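Local atomic coordinates of TrwG protein (Bartonella grahamii, PDB entry 4NHF), a protein that probably serves as a VirB8-family inner-membrane component of a type IV secretion system, this chain being the protein's soluble, calcium-binding domain. Residues R56-D60 / Y61-Q65. Sequence-based numbering, arbitrary orientation.
Sequences RENYD and YDTIQ. With CA (calcium ion), chain G.
D60 opens the turn that leads through Y61 and D62 to T63, bonds to both D62 and T63, and shows how one aspartate can shape a turn by both its backbone and its side chain. D60 O accepts a hydrogen bond from T63 N at 2.9 Å, closing a type I β-turn. The carboxylate closes an Asx turn: D60 OD1 accepts a hydrogen bond from D62 N at 3.1 Å, from above the carboxylate plane. CG of D60, anti to the backbone N and beside the residue's own carbonyl carbon (chi1 -174°), brings the carboxylate round to where OD1 can accept from that amide.

Water extends the network. One molecule accepts from N58 ND2 and donates to D60 OD2 (2.8 Å) and T63 OG1 (3.0 Å); N67 OD1 also bonds to N58 ND2 and T63 OG1, while R102 forms a salt bridge with D60 OD2.

The metal contacts are divided between direct and second-shell ones. D62 OD2 binds calcium at 2.4 Å, whereas D60 of this chain reaches the ion through two bound waters. D60 OD1 and D62 OD2 of the second subunit complete the site, so calcium bridges the dimer and probably offsets the acidic charge gathered here.

Apolar contact is carried by Y59, whose ring atom CE1 meets I64 CG1 at 3.9 Å. The Y59 hydroxyl, hydrogen-bonded to S98 O, lies at the edge of the Y61 ring and in its plane, Y59 OH to Y61 CD1 3.9 Å.

This turn links helix 42-57 to helix 64-73. Y59 packs on helix 93-97 and pairs by its backbone with I103 of strand 102-112, outermost of the sheet within this chain, joining the connection to the antiparallel sheet.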
loop_
_atom_site.group_PDB
_atom_site.type_symbol
_atom_site.label_atom_id
_atom_site.label_comp_id
_atom_site.label_asym_id
_atom_site.label_seq_id
_atom_site.Cartn_x
_atom_site.Cartn_y
_atom_site.Cartn_z
ATOM N N ARG A 56 -3.144 -2.131 9.250
ATOM C CA ARG A 56 -3.974 -2.587 10.336
ATOM C C ARG A 56 -4.647 -1.433 11.126
ATOM O O ARG A 56 -5.749 -1.607 11.608
ATOM C CB ARG A 56 -3.176 -3.507 11.245
ATOM C CG ARG A 56 -3.914 -3.929 12.494
ATOM C CD ARG A 56 -3.188 -5.066 13.191
ATOM N NE ARG A 56 -3.907 -5.442 14.414
ATOM C CZ ARG A 56 -3.859 -6.603 15.059
ATOM N NH1 ARG A 56 -3.153 -7.639 14.629
ATOM N NH2 ARG A 56 -4.590 -6.740 16.162
ATOM N N GLU A 57 -3.964 -0.307 11.290
ATOM C CA GLU A 57 -4.427 0.723 12.202
ATOM C C GLU A 57 -5.220 1.791 11.489
ATOM O O GLU A 57 -5.913 2.545 12.122
ATOM C CB GLU A 57 -3.235 1.334 12.975
ATOM C CG GLU A 57 -2.503 0.338 13.889
ATOM C CD GLU A 57 -3.325 -0.185 15.053
ATOM O OE1 GLU A 57 -4.337 0.409 15.434
ATOM O OE2 GLU A 57 -2.948 -1.226 15.597
ATOM N N ASN A 58 -5.141 1.832 10.156
ATOM C CA ASN A 58 -5.913 2.790 9.322
ATOM C C ASN A 58 -7.404 2.433 9.348
ATOM O O ASN A 58 -7.734 1.260 9.420
ATOM C CB ASN A 58 -5.415 2.696 7.869
ATOM C CG ASN A 58 -5.973 3.811 6.969
ATOM O OD1 ASN A 58 -5.890 4.999 7.297
ATOM N ND2 ASN A 58 -6.532 3.432 5.864
ATOM N N TYR A 59 -8.316 3.419 9.275
ATOM C CA TYR A 59 -9.709 3.108 8.941
ATOM C C TYR A 59 -10.142 4.097 7.886
ATOM O O TYR A 59 -10.027 5.299 8.126
ATOM C CB TYR A 59 -10.687 3.214 10.141
ATOM C CG TYR A 59 -12.050 2.863 9.679
ATOM C CD1 TYR A 59 -12.412 1.541 9.479
ATOM C CD2 TYR A 59 -12.935 3.840 9.311
ATOM C CE1 TYR A 59 -13.632 1.221 8.955
ATOM C CE2 TYR A 59 -14.161 3.533 8.810
ATOM C CZ TYR A 59 -14.530 2.218 8.652
ATOM O OH TYR A 59 -15.807 1.944 8.166
ATOM N N ASP A 60 -10.568 3.592 6.719
ATOM C CA ASP A 60 -11.074 4.420 5.625
ATOM C C ASP A 60 -12.107 3.543 4.962
ATOM O O ASP A 60 -11.765 2.486 4.451
ATOM C CB ASP A 60 -9.941 4.789 4.647
ATOM C CG ASP A 60 -10.381 5.796 3.540
ATOM O OD1 ASP A 60 -11.605 5.872 3.216
ATOM O OD2 ASP A 60 -9.459 6.456 2.938
ATOM N N TYR A 61 -13.375 3.945 5.007
ATOM C CA TYR A 61 -14.451 3.160 4.410
ATOM C C TYR A 61 -14.078 2.736 2.960
ATOM O O TYR A 61 -14.385 1.628 2.508
ATOM C CB TYR A 61 -15.758 3.995 4.420
ATOM C CG TYR A 61 -16.959 3.237 3.916
ATOM C CD1 TYR A 61 -17.519 2.212 4.678
ATOM C CD2 TYR A 61 -17.495 3.500 2.669
ATOM C CE1 TYR A 61 -18.603 1.485 4.213
ATOM C CE2 TYR A 61 -18.568 2.773 2.183
ATOM C CZ TYR A 61 -19.111 1.757 2.965
ATOM O OH TYR A 61 -20.188 1.020 2.506
ATOM N N ASP A 62 -13.419 3.624 2.222
ATOM C CA ASP A 62 -13.212 3.399 0.809
ATOM C C ASP A 62 -12.062 2.346 0.622
ATOM O O ASP A 62 -11.994 1.727 -0.388
ATOM C CB ASP A 62 -12.790 4.690 0.134
ATOM C CG ASP A 62 -13.925 5.652 -0.102
ATOM O OD1 ASP A 62 -15.090 5.321 0.238
ATOM O OD2 ASP A 62 -13.621 6.740 -0.705
ATOM N N THR A 63 -11.221 2.118 1.612
ATOM C CA THR A 63 -10.157 1.142 1.446
ATOM C C THR A 63 -10.220 -0.019 2.453
ATOM O O THR A 63 -9.259 -0.727 2.616
ATOM C CB THR A 63 -8.769 1.815 1.496
ATOM O OG1 THR A 63 -8.500 2.341 2.793
ATOM C CG2 THR A 63 -8.637 2.894 0.494
ATOM N N ILE A 64 -11.357 -0.223 3.113
ATOM C CA ILE A 64 -11.472 -1.313 4.076
ATOM C C ILE A 64 -11.062 -2.639 3.483
ATOM O O ILE A 64 -10.312 -3.372 4.127
ATOM C CB ILE A 64 -12.893 -1.548 4.589
ATOM C CG1 ILE A 64 -13.390 -0.365 5.354
ATOM C CG2 ILE A 64 -12.920 -2.763 5.514
ATOM C CD1 ILE A 64 -14.856 -0.509 5.607
ATOM N N GLN A 65 -11.541 -2.957 2.274
ATOM C CA GLN A 65 -11.250 -4.259 1.656
ATOM C C GLN A 65 -9.781 -4.468 1.575
ATOM O O GLN A 65 -9.289 -5.501 2.012
ATOM C CB GLN A 65 -11.833 -4.421 0.232
HETATM CA CA CA G . -11.950 8.428 -0.429
HETATM O O HOH W 1 -7.087 4.996 3.187
HETATM O O HOH W 2 -10.107 6.818 0.381
HETATM O O HOH W 3 -12.090 7.896 1.865
HETATM O O HOH W 4 -13.172 9.586 -2.077
#